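Local structure of decapping nuclease RAI1 (Candida albicans, 5BUD) at residues Q257-S260 and F261-L265; K307-P310 and L311-A314; S363-D366 and S367-E371. The protein uses divalent metal ions to remove NAD caps and other 5'-end groups from RNAs, and stabilises and stimulates the exoribonuclease RAT1. All coordinates share one frame; numbering follows the deposited sequence.

Contact 1 (Q257-S260 and F261-L265). With nucleotides of chain C.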
# COMPACT_ATOMS: atom_id res chain seq x y z
N GLN A 257 -7.87 12.46 -19.95
CA GLN A 257 -6.72 11.69 -19.48
C GLN A 257 -5.99 12.45 -18.39
O GLN A 257 -5.46 11.85 -17.45
CB GLN A 257 -5.79 11.31 -20.64
CG GLN A 257 -6.52 10.58 -21.76
CD GLN A 257 -5.63 9.91 -22.81
OE1 GLN A 257 -6.07 9.71 -23.95
NE2 GLN A 257 -4.41 9.51 -22.43
N VAL A 258 -5.98 13.78 -18.49
CA VAL A 258 -5.40 14.61 -17.44
C VAL A 258 -6.11 14.48 -16.09
O VAL A 258 -5.42 14.40 -15.06
CB VAL A 258 -5.39 16.10 -17.87
CG1 VAL A 258 -5.01 16.97 -16.70
CG2 VAL A 258 -4.42 16.29 -19.01
N VAL A 259 -7.45 14.45 -16.05
CA VAL A 259 -8.12 14.31 -14.75
C VAL A 259 -7.95 12.90 -14.19
O VAL A 259 -7.77 12.73 -12.99
CB VAL A 259 -9.59 14.83 -14.64
CG1 VAL A 259 -10.01 15.66 -15.85
CG2 VAL A 259 -10.60 13.72 -14.34
N SER A 260 -7.96 11.90 -15.05
CA SER A 260 -7.68 10.54 -14.62
C SER A 260 -6.25 10.40 -14.06
O SER A 260 -6.03 9.73 -13.04
CB SER A 260 -7.89 9.58 -15.79
OG SER A 260 -7.70 8.26 -15.35
N PHE A 261 -5.28 11.04 -14.71
CA PHE A 261 -3.91 10.97 -14.24
C PHE A 261 -3.80 11.68 -12.89
O PHE A 261 -3.14 11.18 -11.98
CB PHE A 261 -2.89 11.53 -15.26
CG PHE A 261 -1.48 11.49 -14.73
CD1 PHE A 261 -0.79 10.27 -14.62
CD2 PHE A 261 -0.87 12.64 -14.25
CE1 PHE A 261 0.48 10.24 -14.07
CE2 PHE A 261 0.41 12.60 -13.69
CZ PHE A 261 1.09 11.40 -13.62
N GLU A 262 -4.45 12.84 -12.74
CA GLU A 262 -4.54 13.50 -11.42
C GLU A 262 -5.08 12.55 -10.33
O GLU A 262 -4.53 12.50 -9.22
CB GLU A 262 -5.40 14.77 -11.47
CG GLU A 262 -5.50 15.50 -10.14
CD GLU A 262 -5.86 16.98 -10.29
OE1 GLU A 262 -6.85 17.40 -9.70
OE2 GLU A 262 -5.13 17.71 -10.99
N GLN A 263 -6.15 11.82 -10.64
CA GLN A 263 -6.75 10.89 -9.69
C GLN A 263 -5.78 9.78 -9.27
O GLN A 263 -5.69 9.46 -8.09
CB GLN A 263 -8.06 10.30 -10.25
CG GLN A 263 -9.12 11.36 -10.47
CD GLN A 263 -10.35 10.91 -11.24
OE1 GLN A 263 -10.28 10.11 -12.19
NE2 GLN A 263 -11.48 11.47 -10.87
N LYS A 264 -5.07 9.20 -10.23
CA LYS A 264 -4.09 8.12 -9.96
C LYS A 264 -2.93 8.64 -9.16
O LYS A 264 -2.42 7.94 -8.27
CB LYS A 264 -3.47 7.60 -11.25
CG LYS A 264 -4.31 6.68 -12.09
CD LYS A 264 -3.59 6.46 -13.42
CE LYS A 264 -3.89 5.10 -13.99
NZ LYS A 264 -3.54 5.14 -15.43
N LEU A 265 -2.45 9.83 -9.54
CA LEU A 265 -1.32 10.48 -8.87
C LEU A 265 -1.64 10.84 -7.44
O LEU A 265 -0.80 10.77 -6.57
CB LEU A 265 -0.88 11.74 -9.64
CG LEU A 265 0.41 12.44 -9.22
CD1 LEU A 265 1.61 11.61 -9.59
CD2 LEU A 265 0.49 13.83 -9.87
P U C 4 -6.32 2.35 -21.27
OP1 U C 4 -6.95 1.84 -22.51
OP2 U C 4 -4.89 2.12 -21.01
O5' U C 4 -6.60 3.91 -21.19
C5' U C 4 -7.90 4.43 -21.52
C4' U C 4 -7.74 5.67 -22.35
O4' U C 4 -8.93 6.50 -22.25
C3' U C 4 -6.65 6.58 -21.83
O3' U C 4 -6.28 7.46 -22.88
C2' U C 4 -7.35 7.20 -20.63
O2' U C 4 -6.71 8.32 -20.05
C1' U C 4 -8.75 7.44 -21.20
N1 U C 4 -9.84 7.25 -20.22
C2 U C 4 -9.63 7.69 -18.93
O2 U C 4 -8.59 8.21 -18.57
N3 U C 4 -10.68 7.47 -18.07
C4 U C 4 -11.89 6.89 -18.36
O4 U C 4 -12.73 6.77 -17.47
C5 U C 4 -12.03 6.46 -19.72
C6 U C 4 -11.03 6.65 -20.58
P U C 3 -3.52 1.26 -16.14
OP1 U C 3 -2.85 1.88 -17.30
OP2 U C 3 -3.79 2.06 -14.93
O5' U C 3 -4.88 0.63 -16.65
C5' U C 3 -4.93 -0.12 -17.88
C4' U C 3 -6.20 0.18 -18.62
O4' U C 3 -7.32 -0.42 -17.93
C3' U C 3 -6.53 1.66 -18.78
O3' U C 3 -7.15 1.82 -20.04
C2' U C 3 -7.49 1.92 -17.62
O2' U C 3 -8.39 2.99 -17.84
C1' U C 3 -8.24 0.59 -17.55
N1 U C 3 -8.74 0.25 -16.21
C2 U C 3 -10.11 0.11 -16.05
O2 U C 3 -10.91 0.28 -16.96
N3 U C 3 -10.51 -0.23 -14.78
C4 U C 3 -9.71 -0.43 -13.68
O4 U C 3 -10.23 -0.74 -12.60
C5 U C 3 -8.31 -0.27 -13.92
C6 U C 3 -7.88 0.05 -15.15
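With CG anti to its carbonyl carbon (chi1 -64°) and the chain extended beyond it (chi2 170°), Q263 runs back along the helix toward V259, one turn earlier, and its methylene CG comes to lie 3.2 Å from V259 O. The helix is 255-275, which links strands 243-250 and 279-285 as the crossover helix of the beta-alpha-beta unit in this PD-(D/E)XK nuclease. V259 and Q263 lie side by side and point the same way: the amide carbon CD of Q263 is 4.2 Å from V259 CG2, while its OE1 lies 3.6 Å from S260 CA. The backbone carries four i to i+4 bonds across the contact, donated by the N-H groups of F261, E262, Q263 and K264. The straightest of the four joins E262 N to V258 O at 3.0 Å (N-H...O 167°). F261 turns its side chain away from the preceding turn and meets Y282, of strand 279-285, with the rings edge to face. Q257, S260 and K264 face the RNA: Q257 CB lies 3.2 Å from the ribose O2' of U4 of chain C, and S260 CB 3.2 Å from the base carbonyl O2 of the same nucleotide. One turn on, K264 first passes S260 O, with CG 3.6 Å from it, and then extends toward the RNA backbone. Its ammonium is shared: it hydrogen-bonds S249 OG, and K264 NZ also makes a weak bond of 3.1 Å to the phosphate oxygen OP2 of U3 of chain C.

Contact 2 (K307-P310 and L311-A314)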
# COMPACT_ATOMS: atom_id res chain seq x y z
N LYS A 307 -2.87 21.15 -6.90
CA LYS A 307 -3.56 22.38 -6.57
C LYS A 307 -3.48 23.41 -7.70
O LYS A 307 -4.42 24.17 -7.90
CB LYS A 307 -3.00 22.97 -5.27
CG LYS A 307 -3.64 24.28 -4.81
CD LYS A 307 -2.94 24.80 -3.57
CE LYS A 307 -3.74 25.92 -2.90
NZ LYS A 307 -3.29 26.00 -1.48
N ASN A 308 -2.38 23.39 -8.46
CA ASN A 308 -2.08 24.41 -9.47
C ASN A 308 -2.22 23.99 -10.93
O ASN A 308 -1.83 24.74 -11.84
CB ASN A 308 -0.66 24.90 -9.24
CG ASN A 308 -0.52 25.67 -7.96
OD1 ASN A 308 -0.85 26.86 -7.91
ND2 ASN A 308 -0.06 25.01 -6.92
N ASN A 309 -2.77 22.81 -11.18
CA ASN A 309 -2.99 22.39 -12.54
C ASN A 309 -4.17 23.16 -13.15
O ASN A 309 -5.30 23.00 -12.70
CB ASN A 309 -3.29 20.89 -12.57
CG ASN A 309 -3.30 20.33 -13.96
OD1 ASN A 309 -3.66 21.01 -14.91
ND2 ASN A 309 -2.90 19.06 -14.09
N PRO A 310 -3.90 23.99 -14.19
CA PRO A 310 -4.96 24.80 -14.75
C PRO A 310 -6.07 24.00 -15.45
O PRO A 310 -7.17 24.50 -15.58
CB PRO A 310 -4.22 25.72 -15.73
CG PRO A 310 -2.97 25.02 -16.05
CD PRO A 310 -2.60 24.23 -14.84
N LEU A 311 -5.79 22.76 -15.85
CA LEU A 311 -6.77 21.93 -16.51
C LEU A 311 -7.71 21.16 -15.59
O LEU A 311 -8.72 20.67 -16.06
CB LEU A 311 -6.09 20.92 -17.45
CG LEU A 311 -5.11 21.49 -18.47
CD1 LEU A 311 -4.77 20.44 -19.51
CD2 LEU A 311 -5.70 22.72 -19.13
N THR A 312 -7.43 21.04 -14.30
CA THR A 312 -8.24 20.14 -13.50
C THR A 312 -9.05 20.82 -12.42
O THR A 312 -9.17 20.29 -11.32
CB THR A 312 -7.35 19.07 -12.86
OG1 THR A 312 -6.34 19.70 -12.07
CG2 THR A 312 -6.72 18.23 -13.93
N ASN A 313 -9.63 21.97 -12.71
CA ASN A 313 -10.53 22.57 -11.73
C ASN A 313 -11.90 21.90 -11.68
O ASN A 313 -12.37 21.31 -12.65
CB ASN A 313 -10.65 24.08 -11.90
CG ASN A 313 -9.49 24.80 -11.24
OD1 ASN A 313 -9.65 25.40 -10.18
ND2 ASN A 313 -8.31 24.69 -11.83
N ALA A 314 -12.51 21.98 -10.50
CA ALA A 314 -13.84 21.45 -10.24
C ALA A 314 -14.42 22.19 -9.04
O ALA A 314 -13.71 22.95 -8.36
CB ALA A 314 -13.76 19.95 -9.95
O HOH W 1 -6.30 25.75 -9.69
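N309 to T312 form a type I beta turn, with helix-like backbone angles at P310 (phi -66°, psi -21°) and at L311. The closing bond from T312 N to N309 O is weak at 3.3 Å, although nearly straight. A second bond reinforces it: L311 N donates to N309 OD1 at 2.9 Å, the i to i+2 link that defines an Asx turn. Rotation of N309 with CG anti to its own N (chi1 -170°) swings the amide forward for this, and the donor approaches tilted from the carbonyl plane. N309 OD1 also lies 3.5 Å from L311 CB. The side chain of T312 crosses that of N309 at about a right angle, its OG1 resting 3.3 Å from N309 CB and its methyl CG2 3.9 Å from N309 ND2. Water 1 spans the open end of the bend, donating to K307 O (3.0 Å) and accepting from N313 ND2 (3.1 Å). This surface loop leaves helix 302-307 on its way to helix 322-339. It lies against helix 255-275, where N309 and T312 touch V258, L311 touches N255, and T312 OG1 hydrogen-bonds E262 OE2.

Contact 3 (S363-D366 and S367-E371)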
# COMPACT_ATOMS: atom_id res chain seq x y z
N SER A 363 -19.04 -1.17 14.49
CA SER A 363 -20.01 -2.00 15.19
C SER A 363 -19.33 -3.27 15.70
O SER A 363 -18.33 -3.72 15.13
CB SER A 363 -21.21 -2.33 14.29
OG SER A 363 -20.81 -2.89 13.05
N GLU A 364 -19.86 -3.84 16.77
CA GLU A 364 -19.28 -5.02 17.36
C GLU A 364 -19.50 -6.22 16.45
O GLU A 364 -20.59 -6.40 15.88
CB GLU A 364 -19.95 -5.28 18.72
CG GLU A 364 -19.23 -6.21 19.65
CD GLU A 364 -20.02 -6.39 20.96
OE1 GLU A 364 -20.52 -5.38 21.50
OE2 GLU A 364 -20.13 -7.54 21.41
N THR A 365 -18.48 -7.05 16.33
CA THR A 365 -18.63 -8.30 15.61
C THR A 365 -19.39 -9.34 16.45
O THR A 365 -19.56 -9.21 17.67
CB THR A 365 -17.28 -8.93 15.24
OG1 THR A 365 -16.60 -9.33 16.45
CG2 THR A 365 -16.41 -7.96 14.44
N ASP A 366 -19.79 -10.39 15.76
CA ASP A 366 -20.35 -11.62 16.33
C ASP A 366 -19.25 -12.34 17.15
O ASP A 366 -18.04 -12.28 16.81
CB ASP A 366 -20.86 -12.55 15.20
CG ASP A 366 -21.10 -11.81 13.85
OD1 ASP A 366 -20.25 -10.97 13.40
OD2 ASP A 366 -22.14 -12.09 13.22
N SER A 367 -19.66 -13.02 18.22
CA SER A 367 -18.73 -13.79 19.05
C SER A 367 -17.84 -14.71 18.23
O SER A 367 -16.64 -14.76 18.44
CB SER A 367 -19.47 -14.59 20.13
OG SER A 367 -18.54 -15.22 21.02
N GLU A 368 -18.42 -15.41 17.26
CA GLU A 368 -17.69 -16.40 16.45
C GLU A 368 -16.59 -15.72 15.59
O GLU A 368 -15.51 -16.28 15.35
CB GLU A 368 -18.66 -17.17 15.52
CG GLU A 368 -19.63 -18.12 16.23
CD GLU A 368 -20.72 -17.44 17.07
OE1 GLU A 368 -21.04 -16.23 16.85
OE2 GLU A 368 -21.27 -18.13 17.96
N THR A 369 -16.89 -14.51 15.13
CA THR A 369 -15.94 -13.71 14.33
C THR A 369 -14.81 -13.21 15.22
O THR A 369 -13.64 -13.33 14.86
CB THR A 369 -16.68 -12.53 13.67
OG1 THR A 369 -17.68 -13.06 12.79
CG2 THR A 369 -15.73 -11.65 12.90
N ASN A 370 -15.15 -12.71 16.41
CA ASN A 370 -14.15 -12.30 17.38
C ASN A 370 -13.19 -13.44 17.72
O ASN A 370 -11.96 -13.25 17.73
CB ASN A 370 -14.81 -11.77 18.65
CG ASN A 370 -13.81 -11.49 19.75
OD1 ASN A 370 -13.08 -10.51 19.70
ND2 ASN A 370 -13.79 -12.35 20.77
N GLU A 371 -13.76 -14.62 17.99
CA GLU A 371 -12.95 -15.82 18.24
C GLU A 371 -12.03 -16.16 17.09
O GLU A 371 -10.86 -16.43 17.32
CB GLU A 371 -13.81 -17.06 18.58
CG GLU A 371 -13.66 -17.54 20.01
CD GLU A 371 -14.15 -16.53 21.03
OE1 GLU A 371 -13.62 -16.52 22.16
OE2 GLU A 371 -15.06 -15.74 20.69
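T365 and T369 meet carbon to carbon: T365 CB lies 3.9 Å from the methyl CG2 of T369, and the two side chains approach at a slant. The rotation of T365 (chi1 66°) tucks OG1 between its backbone N and carbonyl carbon, facing N370, whose CB is 3.7 Å from that OG1. The hydroxyl has a weak hydrogen bond elsewhere, to S348 O. In T369 the torsion is different (chi1 -62°), with OG1 beside the backbone N and the methyl beside the carbonyl, so that one branch faces D366 and the other T365. Y124 of strand 121-128 touches both threonines. This is a strand-to-helix junction: strand 359-364 ends just before T365, and helix 367-377 begins with D366 at its N-cap position. The carboxylate of D366 makes no capping bond to the helix backbone; its chi1 of -19° is nearly eclipsed, and OD1 stands 3.4 Å from T369 OG1, a weak pairing whose proton is not settled. D366 OD1 also forms a long, weak ion pair with R350. The backbone oxygen does firmer work, since N370 N donates to D366 O at 2.9 Å in an almost straight bond, while T369 N reaches the same D366 O at 3.0 Å only through a weak, strongly bent one. E368 bends at chi2 and curls back over the first turn, bringing its OE1 to 4.0 Å from D366 CB. The like-charged D366 OD2 and E368 OE1 are 5.6 Å apart and not in contact. N370 sends its amide away from T365, and there its OD1 accepts a hydrogen bond from R374 NE and is also hydrogen-bonded to S348 OG.

Contacts 1 and 2 are neighbours, their centres 11 Å apart, and they meet through V258 CG1 and T312 CG2 at 3.5 Å as well as through the polar E262-T312 pair. Contact 3 is remote, centred about 40 Å from the centre of contact 1 and 45 Å from that of contact 2. Contact 1 is mid-helix, partly buried and faces the RNA. Contact 2 is a surface turn that combines a weak turn bond with asparagine side chains and a bridging water where regular helix bonding is absent. Contact 3, partly buried, starts a helix after a strand, mixing threonine packing with the first helical bonds.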